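Local coordinates for uncharacterized N-acetyltransferase D2E76_00625 (Mycobacteroides abscessus, PDB 6YCA), which binds acetyl coenzyme A and, as a GCN5-related acetyltransferase of the Eis type, probably acetylates amino groups, though it is unable to modify aminoglycosides, at residues Ser153-Arg158 against Arg283-Pro288; Asp314-Leu319 against Val353-His358; Tyr82-Thr87 against Val94-Val99; Ser244-Ile249 against Val275-Leu280; Arg162-Leu167 against His291-Pro296. One frame throughout, in Å; residues are numbered along the deposited sequence.

Contact 1 of 5, residues Ser153-Arg158 against Arg283-Pro288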
# COMPACT_ATOMS: atom_id res chain seq x y z
N SER A 153 25.24 -17.22 -1.48
CA SER A 153 24.06 -16.37 -1.40
C SER A 153 23.42 -16.56 -0.04
O SER A 153 23.64 -17.56 0.65
CB SER A 153 23.05 -16.69 -2.50
OG SER A 153 23.59 -16.46 -3.79
N SER A 154 22.62 -15.57 0.36
CA SER A 154 21.93 -15.57 1.63
C SER A 154 20.44 -15.38 1.41
O SER A 154 20.00 -14.82 0.40
CB SER A 154 22.48 -14.46 2.55
OG SER A 154 22.10 -13.18 2.08
N ALA A 155 19.65 -15.86 2.37
CA ALA A 155 18.20 -15.79 2.29
C ALA A 155 17.63 -15.14 3.55
O ALA A 155 18.30 -15.08 4.60
CB ALA A 155 17.55 -17.17 2.07
N THR A 156 16.39 -14.67 3.43
CA THR A 156 15.65 -14.06 4.53
C THR A 156 14.34 -14.80 4.72
O THR A 156 13.56 -14.93 3.77
CB THR A 156 15.35 -12.61 4.21
OG1 THR A 156 16.56 -11.94 3.86
CG2 THR A 156 14.74 -11.93 5.43
N TYR A 157 14.09 -15.27 5.93
CA TYR A 157 12.90 -16.04 6.25
C TYR A 157 11.98 -15.26 7.17
O TYR A 157 12.43 -14.58 8.10
CB TYR A 157 13.30 -17.35 6.93
CG TYR A 157 14.21 -18.20 6.09
CD1 TYR A 157 15.58 -17.99 6.10
CD2 TYR A 157 13.71 -19.20 5.27
CE1 TYR A 157 16.43 -18.76 5.33
CE2 TYR A 157 14.56 -19.98 4.50
CZ TYR A 157 15.92 -19.75 4.54
OH TYR A 157 16.77 -20.52 3.78
N ARG A 158 10.68 -15.35 6.90
CA ARG A 158 9.63 -14.88 7.80
C ARG A 158 8.84 -16.09 8.27
O ARG A 158 8.26 -16.82 7.45
CB ARG A 158 8.67 -13.90 7.14
CG ARG A 158 9.11 -12.47 6.96
CD ARG A 158 7.93 -11.72 6.37
NE ARG A 158 6.76 -11.77 7.25
CZ ARG A 158 5.51 -11.50 6.88
NH1 ARG A 158 5.24 -11.15 5.62
NH2 ARG A 158 4.51 -11.59 7.75
N ARG A 283 20.48 -15.70 6.32
CA ARG A 283 20.61 -17.11 6.66
C ARG A 283 20.99 -17.89 5.41
O ARG A 283 20.89 -17.37 4.29
CB ARG A 283 19.29 -17.65 7.22
CG ARG A 283 18.91 -17.10 8.58
CD ARG A 283 19.95 -17.45 9.62
NE ARG A 283 20.17 -18.89 9.71
CZ ARG A 283 21.22 -19.44 10.32
NH1 ARG A 283 22.12 -18.66 10.89
NH2 ARG A 283 21.36 -20.76 10.35
N PRO A 284 21.48 -19.12 5.56
CA PRO A 284 21.79 -19.94 4.39
C PRO A 284 20.56 -20.19 3.52
O PRO A 284 19.43 -20.28 4.02
CB PRO A 284 22.29 -21.26 4.99
CG PRO A 284 22.78 -20.89 6.34
CD PRO A 284 21.90 -19.78 6.81
N ILE A 285 20.78 -20.28 2.21
CA ILE A 285 19.68 -20.53 1.29
C ILE A 285 19.10 -21.93 1.44
O ILE A 285 18.00 -22.19 0.95
CB ILE A 285 20.05 -20.22 -0.18
CG1 ILE A 285 21.08 -21.22 -0.70
CG2 ILE A 285 20.59 -18.81 -0.32
CD1 ILE A 285 21.39 -21.05 -2.16
N ASP A 286 19.81 -22.84 2.10
CA ASP A 286 19.32 -24.19 2.35
C ASP A 286 19.09 -24.44 3.84
O ASP A 286 19.16 -25.59 4.29
CB ASP A 286 20.25 -25.24 1.76
CG ASP A 286 21.63 -25.24 2.41
OD1 ASP A 286 21.97 -24.29 3.15
OD2 ASP A 286 22.39 -26.20 2.17
N ASP A 287 18.79 -23.39 4.59
CA ASP A 287 18.52 -23.53 6.01
C ASP A 287 17.33 -24.45 6.21
O ASP A 287 16.26 -24.21 5.62
CB ASP A 287 18.22 -22.16 6.61
CG ASP A 287 18.66 -22.04 8.06
OD1 ASP A 287 19.29 -22.99 8.57
OD2 ASP A 287 18.38 -20.99 8.68
N PRO A 288 17.46 -25.52 6.98
CA PRO A 288 16.36 -26.49 7.09
C PRO A 288 15.19 -26.03 7.97
O PRO A 288 14.57 -26.87 8.62
CB PRO A 288 17.04 -27.73 7.68
CG PRO A 288 18.20 -27.19 8.44
CD PRO A 288 18.67 -25.98 7.68
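Ser153 meets the second segment through carbon: Ile285 CG2 lies 3.9 Å from Ser153 CB and also touches that residue's carbonyl. Ile285 holds CG1 between its backbone N and carbonyl carbon (chi1 68°), which leaves the CG2 branch to face the strand. At Ser154 the backbone does the touching, its CA-H leaning on Arg283 O (Ser154 CA to Arg283 O, 3.4 Å). Ala155 then forms an antiparallel hydrogen-bonded pair with Arg283. Ala155 N donates to Arg283 O at 2.7 Å, and Arg283 N returns a bond to Ala155 O at 2.8 Å. Farther along, Tyr157 reaches past this pair with its ring edge against Arg283, CE1 lying 3.6 Å from Arg283 CB. Tyr157 OH donates to Pro284 O at 2.7 Å, and that oxygen lies in the plane of the ring. The same carbonyl accepts Asp287 N in the type I beta turn Pro284-Asp287, so two donors grip this oxygen at the start of the turn. The Arg283 chain, bent at chi2 and chi3, folds back to bring NE to Asp287 OD2 (2.9 Å), a salt bridge spanning the turn. Strand 149-160 lies between strands 277-284 and 299-312, with Ala155 against Ile304 and Tyr157 against Val299 and Val301, while Tyr262 of helix 259-270 packs on Arg283 and Pro288.

Contact 2 of 5, residues Asp314-Leu319 against Val353-His358; sequences DVEAAL and VRRTQH
Val353 and Leu319 form the close-packed end of this contact. The CG1 branch of Val353 lies 4.0 Å from Leu319 CB, and its CG2 reaches the helix backbone at Leu319 O (3.8 Å). Both methyls of the valine are thus spent on one turn of helix 315-321, where Leu319 is buried. The short segments run roughly antiparallel, their axes approaching to 8.4 Å with directions 147° apart.

Toward the surface charge takes over from apolar packing. Glu316 stretches out from the helix, CG anti to the backbone N (chi1 179°) and the chain extended beyond it, to cross Arg355 at about a right angle. Arg355 NE donates to Glu316 OE1 over 2.8 Å in a salt bridge. The donor comes from above the carboxylate plane rather than within it, and the N-H line is bent (145°). Arg355 is itself extended from CG to NE, so Glu316 OE1 also lies along its methylenes, and its NH2 is bonded in turn to His341 O. Such second bonding probably fixes the rotation of the guanidinium group. Arg354, between Val353 and Arg355, points away from the helix and is exposed to solvent. Asp314 begins the helix as its N-cap, with a weak bond from Ala317 N to its OD1.

A helix laid beside an outermost strand of a five-stranded mixed sheet, as here, fits the alpha/beta build of a sterol carrier protein domain, the family to which both segments belong.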
# COMPACT_ATOMS: atom_id res chain seq x y z
N ASP A 314 45.26 -17.38 -5.84
CA ASP A 314 46.14 -18.48 -6.24
C ASP A 314 45.24 -19.68 -6.50
O ASP A 314 44.83 -20.38 -5.56
CB ASP A 314 47.19 -18.78 -5.17
CG ASP A 314 48.30 -19.70 -5.67
OD1 ASP A 314 48.07 -20.47 -6.63
OD2 ASP A 314 49.41 -19.65 -5.09
N VAL A 315 44.92 -19.93 -7.77
CA VAL A 315 43.95 -20.96 -8.12
C VAL A 315 44.43 -22.34 -7.70
O VAL A 315 43.67 -23.13 -7.13
CB VAL A 315 43.59 -20.89 -9.61
CG1 VAL A 315 42.82 -22.12 -10.03
CG2 VAL A 315 42.80 -19.63 -9.90
N GLU A 316 45.70 -22.66 -7.96
CA GLU A 316 46.20 -24.00 -7.65
C GLU A 316 46.12 -24.28 -6.15
O GLU A 316 45.65 -25.34 -5.72
CB GLU A 316 47.62 -24.19 -8.17
CG GLU A 316 48.21 -25.56 -7.85
CD GLU A 316 49.55 -25.81 -8.51
OE1 GLU A 316 50.18 -24.84 -8.97
OE2 GLU A 316 49.99 -26.98 -8.55
N ALA A 317 46.58 -23.33 -5.33
CA ALA A 317 46.55 -23.53 -3.89
C ALA A 317 45.13 -23.58 -3.35
O ALA A 317 44.86 -24.31 -2.38
CB ALA A 317 47.36 -22.44 -3.19
N ALA A 318 44.21 -22.83 -3.95
CA ALA A 318 42.81 -22.90 -3.53
C ALA A 318 42.22 -24.27 -3.84
O ALA A 318 41.59 -24.89 -2.97
CB ALA A 318 42.00 -21.79 -4.21
N LEU A 319 42.44 -24.77 -5.06
CA LEU A 319 41.92 -26.08 -5.44
C LEU A 319 42.50 -27.18 -4.57
O LEU A 319 41.85 -28.21 -4.35
CB LEU A 319 42.23 -26.35 -6.91
CG LEU A 319 41.52 -25.43 -7.90
CD1 LEU A 319 42.04 -25.68 -9.31
CD2 LEU A 319 40.02 -25.64 -7.82
N VAL A 353 46.48 -32.35 -6.53
CA VAL A 353 46.16 -31.25 -7.43
C VAL A 353 47.46 -30.72 -8.00
O VAL A 353 48.30 -30.19 -7.25
CB VAL A 353 45.39 -30.13 -6.71
CG1 VAL A 353 45.24 -28.93 -7.62
CG2 VAL A 353 44.04 -30.63 -6.25
N ARG A 354 47.64 -30.84 -9.31
CA ARG A 354 48.88 -30.47 -9.97
C ARG A 354 48.57 -29.72 -11.25
O ARG A 354 47.49 -29.86 -11.83
CB ARG A 354 49.73 -31.70 -10.31
CG ARG A 354 49.06 -32.64 -11.31
CD ARG A 354 49.86 -33.92 -11.54
NE ARG A 354 50.97 -33.71 -12.47
CZ ARG A 354 50.89 -33.93 -13.79
NH1 ARG A 354 49.77 -34.39 -14.32
NH2 ARG A 354 51.95 -33.71 -14.57
N ARG A 355 49.54 -28.93 -11.69
CA ARG A 355 49.47 -28.31 -13.01
C ARG A 355 49.75 -29.37 -14.05
O ARG A 355 50.62 -30.23 -13.87
CB ARG A 355 50.50 -27.19 -13.10
CG ARG A 355 50.12 -25.99 -12.27
CD ARG A 355 51.21 -24.95 -12.21
NE ARG A 355 50.73 -23.76 -11.52
CZ ARG A 355 50.33 -22.65 -12.12
NH1 ARG A 355 50.36 -22.56 -13.45
NH2 ARG A 355 49.89 -21.62 -11.40
N THR A 356 49.01 -29.32 -15.16
CA THR A 356 49.10 -30.36 -16.16
C THR A 356 49.09 -29.74 -17.55
O THR A 356 48.64 -28.60 -17.74
CB THR A 356 47.92 -31.34 -16.05
OG1 THR A 356 47.57 -31.50 -14.67
CG2 THR A 356 48.28 -32.69 -16.64
N GLN A 357 49.62 -30.48 -18.50
CA GLN A 357 49.49 -30.15 -19.91
C GLN A 357 48.58 -31.10 -20.67
O GLN A 357 48.47 -30.97 -21.90
CB GLN A 357 50.87 -30.02 -20.57
CG GLN A 357 51.74 -28.95 -19.91
CD GLN A 357 52.86 -28.47 -20.81
OE1 GLN A 357 52.88 -28.76 -22.01
NE2 GLN A 357 53.80 -27.73 -20.23
N HIS A 358 47.95 -32.06 -20.00
CA HIS A 358 47.00 -32.94 -20.67
C HIS A 358 45.86 -32.11 -21.24
O HIS A 358 45.57 -31.00 -20.78
CB HIS A 358 46.42 -33.96 -19.69
CG HIS A 358 47.44 -34.84 -19.04
ND1 HIS A 358 47.14 -35.66 -17.97
CD2 HIS A 358 48.76 -35.04 -19.30
CE1 HIS A 358 48.23 -36.31 -17.59
NE2 HIS A 358 49.22 -35.95 -18.39

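Contact 3 of 5, residues Tyr82-Thr87 against Val94-Val99; sequences YTSWLT and VPHAAV
In the beta hairpin of strands 75-87 and 93-104, part of the first GNAT domain, Ser84 pairs with His96 and Leu86 with Val94. His96 N donates to Ser84 O at 2.9 Å. The Leu86-Val94 pair carries two bonds, Leu86 N to Val94 O at 3.0 Å and Val94 N to Leu86 O at 2.9 Å. Between them, Trp85 CA sits 3.2 Å from Val94 O, and its indole makes a cation-pi contact with Arg93. The side chains of Ser84, Leu86, Val94 and His96 share one face of the hairpin. With CG anti to the backbone N (chi1 162°), the imidazole of His96 is laid back over the partner strand. Leu86 CD1 makes a CH-pi contact over one face of the His96 ring, 4.0 Å from its centroid, while Ala98 N lies on the opposite face. At the ring edge His96 ND1 stands 3.1 Å from Ser84 OG, and NE2 is hydrogen-bonded to Ser134 OG. The Ala98 side chain is about 9 Å from bound acetyl coenzyme A. Strand 132-135 continues the sheet beyond strand 93-104, and helix 113-127 covers Ala97 and Val99 on the other face.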
# COMPACT_ATOMS: atom_id res chain seq x y z
N TYR A 82 41.32 -6.68 5.02
CA TYR A 82 41.66 -7.17 6.35
C TYR A 82 42.27 -8.56 6.25
O TYR A 82 41.89 -9.36 5.39
CB TYR A 82 40.41 -7.23 7.25
CG TYR A 82 39.87 -5.87 7.61
CD1 TYR A 82 39.09 -5.16 6.71
CD2 TYR A 82 40.14 -5.30 8.84
CE1 TYR A 82 38.59 -3.90 7.03
CE2 TYR A 82 39.65 -4.04 9.17
CZ TYR A 82 38.87 -3.36 8.26
OH TYR A 82 38.38 -2.11 8.57
N THR A 83 43.20 -8.85 7.14
CA THR A 83 43.76 -10.19 7.26
C THR A 83 42.69 -11.10 7.84
O THR A 83 42.24 -10.89 8.97
CB THR A 83 44.98 -10.15 8.17
OG1 THR A 83 45.93 -9.21 7.65
CG2 THR A 83 45.64 -11.52 8.26
N SER A 84 42.29 -12.12 7.09
CA SER A 84 41.17 -12.95 7.49
C SER A 84 41.42 -14.39 7.04
O SER A 84 42.44 -14.70 6.43
CB SER A 84 39.86 -12.40 6.90
OG SER A 84 38.77 -13.26 7.16
N TRP A 85 40.47 -15.26 7.35
CA TRP A 85 40.45 -16.62 6.84
C TRP A 85 39.08 -16.93 6.25
O TRP A 85 38.11 -16.21 6.49
CB TRP A 85 40.84 -17.67 7.90
CG TRP A 85 40.12 -17.56 9.22
CD1 TRP A 85 40.64 -17.09 10.40
CD2 TRP A 85 38.77 -17.97 9.51
NE1 TRP A 85 39.69 -17.16 11.39
CE2 TRP A 85 38.54 -17.70 10.88
CE3 TRP A 85 37.74 -18.53 8.75
CZ2 TRP A 85 37.32 -17.96 11.50
CZ3 TRP A 85 36.52 -18.79 9.37
CH2 TRP A 85 36.32 -18.51 10.73
N LEU A 86 39.01 -17.99 5.45
CA LEU A 86 37.76 -18.42 4.83
C LEU A 86 37.71 -19.94 4.85
O LEU A 86 38.68 -20.60 4.46
CB LEU A 86 37.66 -17.92 3.39
CG LEU A 86 36.30 -17.98 2.70
CD1 LEU A 86 36.18 -16.82 1.72
CD2 LEU A 86 36.11 -19.29 1.97
N THR A 87 36.58 -20.48 5.28
CA THR A 87 36.39 -21.93 5.38
C THR A 87 35.92 -22.48 4.03
O THR A 87 34.84 -22.12 3.55
CB THR A 87 35.38 -22.26 6.48
OG1 THR A 87 35.82 -21.69 7.72
CG2 THR A 87 35.25 -23.77 6.64
N VAL A 94 41.49 -21.17 4.84
CA VAL A 94 42.51 -20.68 3.92
C VAL A 94 42.80 -19.21 4.20
O VAL A 94 41.93 -18.50 4.74
CB VAL A 94 42.08 -20.88 2.45
CG1 VAL A 94 41.67 -22.33 2.21
CG2 VAL A 94 40.95 -19.92 2.09
N PRO A 95 44.00 -18.71 3.89
CA PRO A 95 44.26 -17.28 4.04
C PRO A 95 43.37 -16.47 3.10
O PRO A 95 43.36 -16.69 1.89
CB PRO A 95 45.74 -17.15 3.67
CG PRO A 95 46.30 -18.51 3.82
CD PRO A 95 45.20 -19.44 3.46
N HIS A 96 42.64 -15.52 3.67
CA HIS A 96 41.60 -14.81 2.96
C HIS A 96 41.75 -13.32 3.19
O HIS A 96 41.95 -12.87 4.33
CB HIS A 96 40.23 -15.29 3.48
CG HIS A 96 39.09 -14.37 3.16
ND1 HIS A 96 38.32 -13.78 4.13
CD2 HIS A 96 38.59 -13.96 1.97
CE1 HIS A 96 37.39 -13.03 3.56
NE2 HIS A 96 37.53 -13.13 2.25
N ALA A 97 41.61 -12.54 2.12
CA ALA A 97 41.69 -11.09 2.18
C ALA A 97 40.28 -10.51 2.07
O ALA A 97 39.66 -10.58 1.00
CB ALA A 97 42.59 -10.54 1.08
N ALA A 98 39.79 -9.96 3.17
CA ALA A 98 38.45 -9.37 3.22
C ALA A 98 38.54 -7.94 2.68
O ALA A 98 38.85 -6.99 3.40
CB ALA A 98 37.91 -9.41 4.65
N VAL A 99 38.26 -7.80 1.38
CA VAL A 99 38.37 -6.51 0.70
C VAL A 99 37.15 -5.66 1.02
O VAL A 99 36.01 -6.16 1.04
CB VAL A 99 38.52 -6.73 -0.81
CG1 VAL A 99 38.53 -5.40 -1.54
CG2 VAL A 99 39.80 -7.50 -1.10

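Contact 4 of 5, residues Ser244-Ile249 against Val275-Leu280; sequences SSARTI and VDVIEL
Arg247 O is gripped by two successive N-H groups, from Asp276 N at 2.9 Å and from Val277 N at 3.0 Å. Asp276 repays the contact with its side chain, for Arg247 N donates to Asp276 OD2 (3.0 Å) in a nearly straight bond of 168° that uses the anti lone pair. Asp276 OD2 also lies over one face of the Arg247 guanidinium, 3.6 Å from Arg247 NE, a face brought there by the bend of the arginine chain at chi3 (-82°). No guanidinium N-H points at this oxygen, so the salt bridge rests on charge alone, and Arg247 NE gives its hydrogen to Leu274 O. One residue on, Thr248 and Val277 stand side by side, Thr248 OG1 3.6 Å from Val277 CB. Parallel pairing follows: Ile249 N donates to Val277 O (3.1 Å), and Ile249 O accepts from Glu279 N. These bonds begin the beta-alpha-beta unit of strand 248-256, helix 259-270 and strand 277-284, the parallel element of the second GNAT domain. On its helix side the CG2 methyls of Ile249 and Val275 meet at 3.9 Å, the two side chains crossing at about a right angle. Farther out, Leu269 of helix 259-270 packs on Ile249 and Ile278, and Ile159 of strand 149-160 backs Ile278 and Leu280. Ser138 and Val47 of the third subunit pack on Arg247 and Ile249, and a bound sulfate lies about 4 Å from the Arg247 side chain.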
# COMPACT_ATOMS: atom_id res chain seq x y z
N SER A 244 -2.32 -2.89 17.71
CA SER A 244 -2.13 -3.16 16.29
C SER A 244 -2.15 -4.67 16.07
O SER A 244 -3.11 -5.34 16.47
CB SER A 244 -0.81 -2.55 15.78
OG SER A 244 -0.72 -1.17 16.08
N SER A 245 -1.10 -5.20 15.45
CA SER A 245 -0.99 -6.64 15.22
C SER A 245 0.43 -6.94 14.77
O SER A 245 1.30 -6.06 14.75
CB SER A 245 -2.02 -7.14 14.21
OG SER A 245 -1.84 -8.52 13.95
N ALA A 246 0.65 -8.19 14.38
CA ALA A 246 1.94 -8.76 13.98
C ALA A 246 3.12 -8.19 14.75
O ALA A 246 3.86 -7.35 14.23
CB ALA A 246 2.16 -8.56 12.49
N ARG A 247 3.33 -8.67 15.97
CA ARG A 247 4.54 -8.37 16.72
C ARG A 247 5.72 -9.12 16.13
O ARG A 247 5.73 -10.36 16.12
CB ARG A 247 4.35 -8.71 18.20
CG ARG A 247 3.25 -7.91 18.87
CD ARG A 247 3.04 -8.34 20.31
NE ARG A 247 2.19 -9.52 20.39
CZ ARG A 247 0.88 -9.49 20.57
NH1 ARG A 247 0.25 -8.33 20.68
NH2 ARG A 247 0.19 -10.63 20.62
N THR A 248 6.73 -8.40 15.64
CA THR A 248 7.85 -9.01 14.93
C THR A 248 9.15 -8.82 15.70
O THR A 248 9.41 -7.74 16.25
CB THR A 248 8.00 -8.37 13.54
OG1 THR A 248 6.76 -8.46 12.83
CG2 THR A 248 9.10 -9.05 12.75
N ILE A 249 9.97 -9.87 15.73
CA ILE A 249 11.36 -9.78 16.17
C ILE A 249 12.26 -10.06 14.97
O ILE A 249 11.87 -10.72 14.00
CB ILE A 249 11.71 -10.72 17.35
CG1 ILE A 249 11.63 -12.18 16.91
CG2 ILE A 249 10.81 -10.45 18.55
CD1 ILE A 249 12.08 -13.15 17.97
N VAL A 275 5.35 -13.26 20.58
CA VAL A 275 5.95 -13.02 19.28
C VAL A 275 5.05 -13.62 18.21
O VAL A 275 4.65 -14.79 18.30
CB VAL A 275 7.38 -13.58 19.21
CG1 VAL A 275 7.94 -13.39 17.80
CG2 VAL A 275 8.25 -12.88 20.22
N ASP A 276 4.72 -12.81 17.20
CA ASP A 276 3.89 -13.23 16.08
C ASP A 276 4.68 -13.60 14.84
O ASP A 276 4.34 -14.59 14.17
CB ASP A 276 2.87 -12.13 15.74
CG ASP A 276 1.82 -11.94 16.83
OD1 ASP A 276 1.36 -12.96 17.38
OD2 ASP A 276 1.47 -10.78 17.14
N VAL A 277 5.72 -12.84 14.50
CA VAL A 277 6.51 -13.07 13.30
C VAL A 277 7.98 -13.12 13.68
O VAL A 277 8.46 -12.25 14.41
CB VAL A 277 6.27 -11.95 12.27
CG1 VAL A 277 7.14 -12.16 11.04
CG2 VAL A 277 4.81 -11.87 11.90
N ILE A 278 8.69 -14.12 13.18
CA ILE A 278 10.13 -14.25 13.40
C ILE A 278 10.81 -14.06 12.05
O ILE A 278 10.55 -14.81 11.10
CB ILE A 278 10.48 -15.62 14.00
CG1 ILE A 278 9.61 -15.90 15.23
CG2 ILE A 278 11.95 -15.67 14.38
CD1 ILE A 278 9.75 -17.32 15.76
N GLU A 279 11.69 -13.06 11.96
CA GLU A 279 12.42 -12.80 10.73
C GLU A 279 13.89 -13.12 10.94
O GLU A 279 14.55 -12.53 11.80
CB GLU A 279 12.22 -11.38 10.21
CG GLU A 279 12.80 -11.19 8.80
CD GLU A 279 12.31 -9.93 8.10
OE1 GLU A 279 11.76 -9.04 8.79
OE2 GLU A 279 12.47 -9.84 6.86
N LEU A 280 14.39 -14.08 10.16
CA LEU A 280 15.79 -14.50 10.20
C LEU A 280 16.45 -13.96 8.95
O LEU A 280 15.90 -14.10 7.85
CB LEU A 280 15.89 -16.02 10.16
CG LEU A 280 15.43 -16.97 11.28
CD1 LEU A 280 16.24 -16.79 12.55
CD2 LEU A 280 13.93 -16.86 11.55

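Contact 5 of 5, residues Arg162-Leu167 against His291-Pro296; sequences RRAAPL and HLVTDP. With SO4 (sulfate ion), chain L.
Arg163 and Asp295 join two loops beside an anion site between subunits, where a sulfate, probably from the crystallisation liquor, is bound. The guanidinium takes the carboxylate side-on with two nitrogens directed at one oxygen: Arg163 NE lies 3.2 Å and Arg163 NH2 3.0 Å from Asp295 OD2. OD2 is in the guanidinium plane, yet both nitrogens approach it from one face of the carboxylate, the two planes being 52° apart. A bend at chi3 (54°) swings the end of the arginine toward Asp295. The edge formed by NH1 and NH2 serves the sulfate, whose O3 accepts from Arg163 NH1 at 3.0 Å and from Arg163 NH2 at 2.9 Å. Bonds on two edges probably fix the rotation of the guanidinium, and the anions would offset part of its charge. Arg305 NH2 of the second subunit binds the same sulfate.

Away from this charged end the loops are stitched by backbone. Thr294 N donates to Ala165 O over 3.0 Å, almost in line with the carbonyl, and Leu167 N to Leu292 O over 2.7 Å, making a single bridge around Pro166 and Val293. Apolar groups fill in on both sides of it, Val293 CG1 against Ala164 CB (3.7 Å) and Thr294 CG2 against Leu167 CD1 (3.8 Å).

The loops lead out of strand 149-160 and into strand 299-312. Helix 259-270 packs on Ala164 through Leu270 and on Leu292 through Tyr262, Arg263 and Val266, and Leu387 of the second subunit covers Leu167.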
# COMPACT_ATOMS: atom_id res chain seq x y z
N ARG A 162 2.72 -18.77 15.13
CA ARG A 162 1.55 -19.55 15.52
C ARG A 162 1.42 -20.82 14.70
O ARG A 162 0.89 -21.82 15.19
CB ARG A 162 0.28 -18.70 15.42
CG ARG A 162 -0.09 -18.25 14.01
CD ARG A 162 -1.42 -17.50 14.00
NE ARG A 162 -1.29 -16.19 14.64
CZ ARG A 162 -1.67 -15.92 15.89
NH1 ARG A 162 -1.49 -14.69 16.38
NH2 ARG A 162 -2.22 -16.86 16.64
N ARG A 163 1.88 -20.80 13.45
CA ARG A 163 1.84 -21.96 12.57
C ARG A 163 3.09 -22.83 12.66
O ARG A 163 3.17 -23.85 11.95
CB ARG A 163 1.65 -21.51 11.13
CG ARG A 163 0.50 -20.56 10.91
CD ARG A 163 0.56 -20.01 9.50
NE ARG A 163 0.62 -21.08 8.51
CZ ARG A 163 0.67 -20.88 7.20
NH1 ARG A 163 0.68 -19.64 6.71
NH2 ARG A 163 0.73 -21.91 6.38
N ALA A 164 4.07 -22.46 13.47
CA ALA A 164 5.37 -23.13 13.48
C ALA A 164 5.53 -24.06 14.69
O ALA A 164 6.42 -23.90 15.51
CB ALA A 164 6.50 -22.10 13.41
N ALA A 165 4.65 -25.05 14.78
CA ALA A 165 4.85 -26.09 15.79
C ALA A 165 5.85 -27.12 15.28
O ALA A 165 5.82 -27.49 14.11
CB ALA A 165 3.53 -26.78 16.10
N PRO A 166 6.75 -27.60 16.14
CA PRO A 166 7.82 -28.49 15.69
C PRO A 166 7.29 -29.83 15.20
O PRO A 166 6.37 -30.41 15.78
CB PRO A 166 8.69 -28.68 16.94
CG PRO A 166 8.34 -27.53 17.83
CD PRO A 166 6.89 -27.26 17.57
N LEU A 167 7.89 -30.33 14.11
CA LEU A 167 7.53 -31.63 13.58
C LEU A 167 7.92 -32.75 14.54
O LEU A 167 7.13 -33.66 14.80
CB LEU A 167 8.20 -31.84 12.22
CG LEU A 167 7.88 -33.13 11.46
CD1 LEU A 167 6.39 -33.25 11.22
CD2 LEU A 167 8.65 -33.15 10.15
N HIS A 291 11.84 -27.79 7.36
CA HIS A 291 11.79 -29.17 7.80
C HIS A 291 11.66 -29.33 9.31
O HIS A 291 11.54 -30.46 9.79
CB HIS A 291 13.02 -29.93 7.28
CG HIS A 291 13.10 -29.98 5.79
ND1 HIS A 291 12.30 -30.81 5.03
CD2 HIS A 291 13.89 -29.32 4.91
CE1 HIS A 291 12.59 -30.66 3.75
NE2 HIS A 291 13.56 -29.76 3.65
N LEU A 292 11.67 -28.22 10.06
CA LEU A 292 11.52 -28.29 11.50
C LEU A 292 10.07 -28.25 11.96
O LEU A 292 9.79 -28.63 13.10
CB LEU A 292 12.25 -27.11 12.15
CG LEU A 292 13.77 -27.24 12.25
CD1 LEU A 292 14.37 -25.96 12.79
CD2 LEU A 292 14.13 -28.41 13.13
N VAL A 293 9.15 -27.83 11.11
CA VAL A 293 7.77 -27.57 11.51
C VAL A 293 6.82 -28.45 10.72
O VAL A 293 7.09 -28.83 9.58
CB VAL A 293 7.40 -26.08 11.35
CG1 VAL A 293 8.12 -25.23 12.40
CG2 VAL A 293 7.74 -25.61 9.94
N THR A 294 5.68 -28.77 11.35
CA THR A 294 4.66 -29.57 10.68
C THR A 294 4.04 -28.83 9.50
O THR A 294 3.51 -29.48 8.60
CB THR A 294 3.56 -29.96 11.67
OG1 THR A 294 2.84 -28.78 12.06
CG2 THR A 294 4.14 -30.61 12.89
N ASP A 295 4.08 -27.49 9.51
CA ASP A 295 3.55 -26.66 8.44
C ASP A 295 4.70 -25.93 7.77
O ASP A 295 4.99 -24.77 8.11
CB ASP A 295 2.53 -25.66 9.00
CG ASP A 295 1.75 -24.95 7.91
OD1 ASP A 295 2.10 -25.09 6.72
OD2 ASP A 295 0.77 -24.25 8.25
N PRO A 296 5.35 -26.53 6.77
CA PRO A 296 6.48 -25.85 6.11
C PRO A 296 6.14 -24.48 5.55
O PRO A 296 7.03 -23.62 5.44
CB PRO A 296 6.88 -26.82 4.99
CG PRO A 296 6.35 -28.16 5.44
CD PRO A 296 5.10 -27.87 6.22
S SO4 L . -0.37 -20.86 2.92
O1 SO4 L . -0.66 -22.29 3.08
O2 SO4 L . -1.57 -20.09 3.21
O3 SO4 L . 0.69 -20.46 3.83
O4 SO4 L . 0.05 -20.61 1.54

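In the fold
From the N terminus, contact 3 comes first and closes a short hairpin loop in the first GNAT domain. The chain then lays down the first segments of contacts 1 and 5 in succession. Before either closes, contact 4 opens and shuts within both loops, pairing the starts of the two parallel strands of a beta-alpha-beta unit. Residues 283-288 then complete contact 1 and 291-296 contact 5, so these two cross. Contact 4 touches both: Tyr157 N meets Leu280 O in a probable hydrogen bond, and Asp276 forms a long, weak ion pair with Arg162. Contact 2 follows in series within the C-terminal sterol carrier protein domain, its centre about 50 Å from that of contact 4.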